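Local structure of pectate lyase 47 (Bacillus sp. TS-47, 1VBL) at residues I192-S197 against G230-K235; R125-V130 against G149-N154. The protein probably cleaves pectate by calcium-dependent beta-elimination, acting as a thermostable pectate lyase. One frame throughout, in Å; residues are numbered along the deposited sequence.

Contact 1. Residues I192-S197 against G230-K235. With CA (calcium ion), chain B.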
loop_
_atom_site.group_PDB
_atom_site.type_symbol
_atom_site.label_atom_id
_atom_site.label_comp_id
_atom_site.label_asym_id
_atom_site.label_seq_id
_atom_site.Cartn_x
_atom_site.Cartn_y
_atom_site.Cartn_z
ATOM N N ILE A 192 -1.399 -4.503 -3.260
ATOM C CA ILE A 192 -0.106 -4.649 -3.917
ATOM C C ILE A 192 0.955 -4.795 -2.840
ATOM O O ILE A 192 1.097 -3.934 -1.971
ATOM C CB ILE A 192 0.253 -3.431 -4.806
ATOM C CG1 ILE A 192 -0.708 -3.351 -5.995
ATOM C CG2 ILE A 192 1.694 -3.560 -5.306
ATOM C CD1 ILE A 192 -0.396 -2.226 -6.972
ATOM N N SER A 193 1.688 -5.899 -2.899
ATOM C CA SER A 193 2.740 -6.176 -1.938
ATOM C C SER A 193 4.055 -6.336 -2.694
ATOM O O SER A 193 4.203 -7.233 -3.522
ATOM C CB SER A 193 2.421 -7.456 -1.163
ATOM O OG SER A 193 3.486 -7.789 -0.290
ATOM N N ILE A 194 4.997 -5.446 -2.410
ATOM C CA ILE A 194 6.301 -5.459 -3.055
ATOM C C ILE A 194 7.327 -5.993 -2.058
ATOM O O ILE A 194 7.605 -5.355 -1.037
ATOM C CB ILE A 194 6.678 -4.033 -3.507
ATOM C CG1 ILE A 194 5.602 -3.506 -4.460
ATOM C CG2 ILE A 194 8.046 -4.031 -4.166
ATOM C CD1 ILE A 194 5.781 -2.041 -4.870
ATOM N N GLU A 195 7.881 -7.165 -2.355
ATOM C CA GLU A 195 8.852 -7.800 -1.467
ATOM C C GLU A 195 10.102 -8.238 -2.228
ATOM O O GLU A 195 10.013 -8.970 -3.211
ATOM C CB GLU A 195 8.208 -9.019 -0.790
ATOM C CG GLU A 195 6.797 -8.763 -0.278
ATOM C CD GLU A 195 6.099 -10.019 0.232
ATOM O OE1 GLU A 195 4.866 -9.966 0.430
ATOM O OE2 GLU A 195 6.774 -11.051 0.441
ATOM N N GLY A 196 11.266 -7.785 -1.768
ATOM C CA GLY A 196 12.518 -8.143 -2.415
ATOM C C GLY A 196 12.540 -7.843 -3.901
ATOM O O GLY A 196 13.190 -8.544 -4.674
ATOM N N SER A 197 11.839 -6.788 -4.309
ATOM C CA SER A 197 11.785 -6.434 -5.719
ATOM C C SER A 197 12.265 -5.016 -5.981
ATOM O O SER A 197 12.200 -4.159 -5.101
ATOM C CB SER A 197 10.356 -6.597 -6.231
ATOM O OG SER A 197 9.898 -7.918 -6.014
ATOM N N GLY A 230 -2.426 -3.791 4.172
ATOM C CA GLY A 230 -1.951 -2.637 3.428
ATOM C C GLY A 230 -2.566 -2.425 2.056
ATOM O O GLY A 230 -3.117 -3.343 1.447
ATOM N N ALA A 231 -2.490 -1.191 1.569
ATOM C CA ALA A 231 -2.992 -0.885 0.238
ATOM C C ALA A 231 -1.813 -1.190 -0.677
ATOM O O ALA A 231 -1.930 -1.916 -1.664
ATOM C CB ALA A 231 -3.371 0.593 0.133
ATOM N N LEU A 232 -0.661 -0.644 -0.306
ATOM C CA LEU A 232 0.564 -0.815 -1.073
ATOM C C LEU A 232 1.735 -0.867 -0.098
ATOM O O LEU A 232 2.195 0.169 0.379
ATOM C CB LEU A 232 0.730 0.370 -2.027
ATOM C CG LEU A 232 1.702 0.283 -3.205
ATOM C CD1 LEU A 232 1.693 1.621 -3.937
ATOM C CD2 LEU A 232 3.100 -0.054 -2.727
ATOM N N ASP A 233 2.211 -2.071 0.204
ATOM C CA ASP A 233 3.323 -2.219 1.131
ATOM C C ASP A 233 4.614 -2.584 0.422
ATOM O O ASP A 233 4.605 -3.280 -0.592
ATOM C CB ASP A 233 2.993 -3.251 2.209
ATOM C CG ASP A 233 1.952 -2.743 3.194
ATOM O OD1 ASP A 233 1.810 -1.511 3.339
ATOM O OD2 ASP A 233 1.282 -3.566 3.839
ATOM N N ILE A 234 5.718 -2.096 0.975
ATOM C CA ILE A 234 7.045 -2.304 0.414
ATOM C C ILE A 234 7.971 -2.796 1.515
ATOM O O ILE A 234 8.138 -2.126 2.535
ATOM C CB ILE A 234 7.575 -0.971 -0.158
ATOM C CG1 ILE A 234 6.596 -0.460 -1.224
ATOM C CG2 ILE A 234 8.976 -1.149 -0.728
ATOM C CD1 ILE A 234 6.882 0.945 -1.711
ATOM N N LYS A 235 8.585 -3.958 1.314
ATOM C CA LYS A 235 9.463 -4.502 2.345
ATOM C C LYS A 235 10.531 -5.456 1.831
ATOM O O LYS A 235 10.647 -5.714 0.630
ATOM C CB LYS A 235 8.624 -5.230 3.399
ATOM C CG LYS A 235 7.890 -6.451 2.860
ATOM C CD LYS A 235 7.064 -7.141 3.943
ATOM C CE LYS A 235 6.378 -8.390 3.403
ATOM N NZ LYS A 235 5.550 -9.082 4.434
HETATM CA CA CA B . 1.278 -6.077 4.252
HETATM O O HOH W 1 4.929 -6.195 1.304
HETATM O O HOH W 2 0.461 -8.316 4.453
HETATM O O HOH W 3 3.749 -6.473 3.486
HETATM O O HOH W 4 2.173 -6.095 6.601
#
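Ile192 to Glu195 runs parallel to Leu232 to Lys235, residue beside residue, with the two short strand axes 4.8 Å apart and only 8° from alignment. Five backbone hydrogen bonds zip the pair together, beginning with Ile192 N to Ala231 O and ending with Gly196 N to Lys235 O; the straightest, Ile194 N to Asp233 O, measures 2.9 Å with 172° at the hydrogen. Ile192, Ile194, Leu232 and Ile234 share the inner face. There CD1 of Ile194 reaches across to two neighbours, meeting Leu232 CD2 at 4.0 Å and lying alongside CG1 of Ile234. Ile200, Ile202, Ile241 and Ile243 close over this apolar row.

The other face, formed by Ser193, Asp233, Glu195 and Lys235, is polar. Ser193 OG donates to OE1 of Glu195 (2.7 Å), on the anti lone pair of that oxygen, and accepts a hydrogen bond from a water. The extended chains of Glu195 and Lys235 lie side by side, CE of the lysine 3.6 Å from CD of the glutamate; Lys235 NZ, at 4.2 Å from Glu195 OE1, is too far for a salt bridge, although some electrostatic attraction probably remains. With CG beside its backbone N (chi1 -71°), Asp233 holds its carboxylate where OD2 binds the calcium ion at 2.5 Å and OD1 accepts a hydrogen bond from Leu256 N, which should help to fix the rotation of the group. Three waters also bind the metal. An apolar interior behind a parallel sheet, with Asp233 on its outer face and Asp190 and Asp229 just ahead of the two strands completing the protein's carboxylate ligands to calcium, fits the parallel beta-helix of family 1 pectate lyases.

Contact 2. Residues R125-V130 against G149-N154; sequences RIMVYV and GFLIKN
Met127 to Tyr129 pairs with Gly149 to Leu151 in parallel register, although the short strand axes are inclined by 41°. Four backbone hydrogen bonds carry the pairing. Gly149 N reaches Ile126 O at the end of helix 110-126, so the ladder begins where helix gives way to strand. The shortest, Leu151 N to Val128 O at 2.7 Å, is almost straight at the hydrogen (177°), yet its donor stands 36° out of the carbonyl plane.

Apolar contacts occupy both faces. On one, the Met127 chain is bent at chi2 and chi3, which folds CE back over the backbone of Gly149, 3.6 Å from its carbonyl carbon, and within 3.7 Å of Leu151 CD1. The other methyl of that leucine, CD2, presses obliquely on the Tyr129 ring, 3.3 Å from CE1, a tight approach. Lys153 CD lies at an edge of the same ring. On the opposite face Phe150 lies beside Val128, its CD1 3.9 Å from the valine CB. From just beyond Tyr129 in the chain, Val130 CG2 meets the same phenylalanine carbon obliquely at 3.6 Å. Ile136 adds to this packing.

A water adds a further polar link: it accepts from Lys153 N at 2.8 Å and lies within donating distance of Val130 O, beyond the last direct backbone bond, Val130 N to Leu151 O.

The chemistry implies a join held by main-chain bonds and flanked by apolar packing on both faces, the Val128 and Phe150 side being buried, with no charged pair between the segments; glycine at position 149 leaves the methionine methyl room to lie directly against the backbone.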
loop_
_atom_site.group_PDB
_atom_site.type_symbol
_atom_site.label_atom_id
_atom_site.label_comp_id
_atom_site.label_asym_id
_atom_site.label_seq_id
_atom_site.Cartn_x
_atom_site.Cartn_y
_atom_site.Cartn_z
ATOM N N ARG A 125 -4.729 -18.606 -3.277
ATOM C CA ARG A 125 -5.654 -18.352 -4.379
ATOM C C ARG A 125 -5.830 -16.891 -4.791
ATOM O O ARG A 125 -5.903 -16.596 -5.986
ATOM C CB ARG A 125 -7.039 -18.936 -4.069
ATOM C CG ARG A 125 -8.118 -18.570 -5.098
ATOM C CD ARG A 125 -9.342 -19.480 -4.983
ATOM N NE ARG A 125 -9.017 -20.858 -5.349
ATOM C CZ ARG A 125 -8.999 -21.324 -6.594
ATOM N NH1 ARG A 125 -9.297 -20.532 -7.616
ATOM N NH2 ARG A 125 -8.654 -22.584 -6.822
ATOM N N ILE A 126 -5.896 -15.987 -3.817
ATOM C CA ILE A 126 -6.126 -14.575 -4.119
ATOM C C ILE A 126 -4.914 -13.668 -4.312
ATOM O O ILE A 126 -5.052 -12.577 -4.866
ATOM C CB ILE A 126 -7.048 -13.926 -3.062
ATOM C CG1 ILE A 126 -6.299 -13.733 -1.742
ATOM C CG2 ILE A 126 -8.286 -14.809 -2.852
ATOM C CD1 ILE A 126 -7.124 -13.022 -0.681
ATOM N N MET A 127 -3.739 -14.087 -3.850
ATOM C CA MET A 127 -2.548 -13.263 -4.041
ATOM C C MET A 127 -1.867 -13.744 -5.314
ATOM O O MET A 127 -1.297 -14.838 -5.361
ATOM C CB MET A 127 -1.606 -13.368 -2.840
ATOM C CG MET A 127 -2.180 -12.766 -1.556
ATOM S SD MET A 127 -2.948 -11.123 -1.792
ATOM C CE MET A 127 -1.531 -10.166 -2.269
ATOM N N VAL A 128 -1.955 -12.918 -6.350
ATOM C CA VAL A 128 -1.403 -13.230 -7.665
ATOM C C VAL A 128 0.051 -12.798 -7.824
ATOM O O VAL A 128 0.379 -11.620 -7.669
ATOM C CB VAL A 128 -2.253 -12.549 -8.772
ATOM C CG1 VAL A 128 -1.707 -12.881 -10.148
ATOM C CG2 VAL A 128 -3.706 -12.996 -8.655
ATOM N N TYR A 129 0.919 -13.757 -8.137
ATOM C CA TYR A 129 2.337 -13.467 -8.338
ATOM C C TYR A 129 2.563 -12.780 -9.680
ATOM O O TYR A 129 1.932 -13.131 -10.683
ATOM C CB TYR A 129 3.158 -14.757 -8.304
ATOM C CG TYR A 129 3.447 -15.274 -6.918
ATOM C CD1 TYR A 129 4.429 -14.684 -6.122
ATOM C CD2 TYR A 129 2.741 -16.357 -6.399
ATOM C CE1 TYR A 129 4.702 -15.164 -4.844
ATOM C CE2 TYR A 129 3.003 -16.843 -5.125
ATOM C CZ TYR A 129 3.983 -16.242 -4.354
ATOM O OH TYR A 129 4.233 -16.717 -3.090
ATOM N N VAL A 130 3.471 -11.809 -9.696
ATOM C CA VAL A 130 3.801 -11.082 -10.919
ATOM C C VAL A 130 5.284 -11.286 -11.213
ATOM O O VAL A 130 6.134 -11.044 -10.354
ATOM C CB VAL A 130 3.520 -9.562 -10.779
ATOM C CG1 VAL A 130 3.836 -8.848 -12.096
ATOM C CG2 VAL A 130 2.064 -9.332 -10.398
ATOM N N GLY A 149 -4.929 -9.459 -4.424
ATOM C CA GLY A 149 -3.913 -8.451 -4.651
ATOM C C GLY A 149 -2.756 -9.011 -5.446
ATOM O O GLY A 149 -2.689 -10.219 -5.696
ATOM N N PHE A 150 -1.844 -8.136 -5.859
ATOM C CA PHE A 150 -0.681 -8.571 -6.618
ATOM C C PHE A 150 0.516 -8.716 -5.700
ATOM O O PHE A 150 0.786 -7.847 -4.870
ATOM C CB PHE A 150 -0.341 -7.568 -7.725
ATOM C CG PHE A 150 -1.264 -7.634 -8.902
ATOM C CD1 PHE A 150 -1.417 -8.822 -9.616
ATOM C CD2 PHE A 150 -1.983 -6.512 -9.301
ATOM C CE1 PHE A 150 -2.276 -8.890 -10.711
ATOM C CE2 PHE A 150 -2.844 -6.568 -10.393
ATOM C CZ PHE A 150 -2.993 -7.759 -11.101
ATOM N N LEU A 151 1.229 -9.824 -5.863
ATOM C CA LEU A 151 2.414 -10.102 -5.071
ATOM C C LEU A 151 3.610 -9.920 -5.999
ATOM O O LEU A 151 3.853 -10.737 -6.892
ATOM C CB LEU A 151 2.368 -11.539 -4.543
ATOM C CG LEU A 151 2.898 -11.816 -3.135
ATOM C CD1 LEU A 151 2.044 -11.078 -2.113
ATOM C CD2 LEU A 151 2.852 -13.319 -2.857
ATOM N N ILE A 152 4.338 -8.828 -5.801
ATOM C CA ILE A 152 5.515 -8.535 -6.607
ATOM C C ILE A 152 6.681 -8.958 -5.726
ATOM O O ILE A 152 7.260 -8.144 -5.002
ATOM C CB ILE A 152 5.584 -7.026 -6.930
ATOM C CG1 ILE A 152 4.270 -6.585 -7.585
ATOM C CG2 ILE A 152 6.745 -6.738 -7.872
ATOM C CD1 ILE A 152 4.172 -5.089 -7.851
ATOM N N LYS A 153 7.007 -10.247 -5.789
ATOM C CA LYS A 153 8.050 -10.827 -4.957
ATOM C C LYS A 153 9.288 -11.344 -5.683
ATOM O O LYS A 153 9.195 -12.180 -6.582
ATOM C CB LYS A 153 7.447 -11.959 -4.126
ATOM C CG LYS A 153 8.402 -12.579 -3.126
ATOM C CD LYS A 153 7.673 -13.575 -2.245
ATOM C CE LYS A 153 8.564 -14.105 -1.137
ATOM N NZ LYS A 153 7.769 -14.921 -0.175
ATOM N N ASN A 154 10.447 -10.846 -5.259
ATOM C CA ASN A 154 11.732 -11.230 -5.827
ATOM C C ASN A 154 11.814 -11.056 -7.337
ATOM O O ASN A 154 12.434 -11.861 -8.032
ATOM C CB ASN A 154 12.066 -12.679 -5.454
ATOM C CG ASN A 154 12.184 -12.880 -3.957
ATOM O OD1 ASN A 154 12.914 -12.156 -3.279
ATOM N ND2 ASN A 154 11.469 -13.867 -3.431
HETATM O O HOH W 5 6.580 -12.186 -7.716
#

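In the fold
Following the chain from the N terminus, helix 110-126 runs into strand 127-129, and contact 2 closes a loop when strand 149-153 returns beside it; 18 residues separate segments 125-130 and 149-154. Strand 192-195 comes next, and contact 1 closes a second loop, with 32 residues between 192-197 and 230-235. The two loops are in series, neither nested nor crossed. They meet laterally: strands 149-153 and 192-195 are neighbours, joined by backbone bonds such as Ile152 N to Ser193 O. Contact 2 thus ties the end of helix 110-126 and edge strand 127-129 to inner strand 149-153, while contact 1 joins inner strand 192-195 to the other edge strand, 232-235, beside the calcium site.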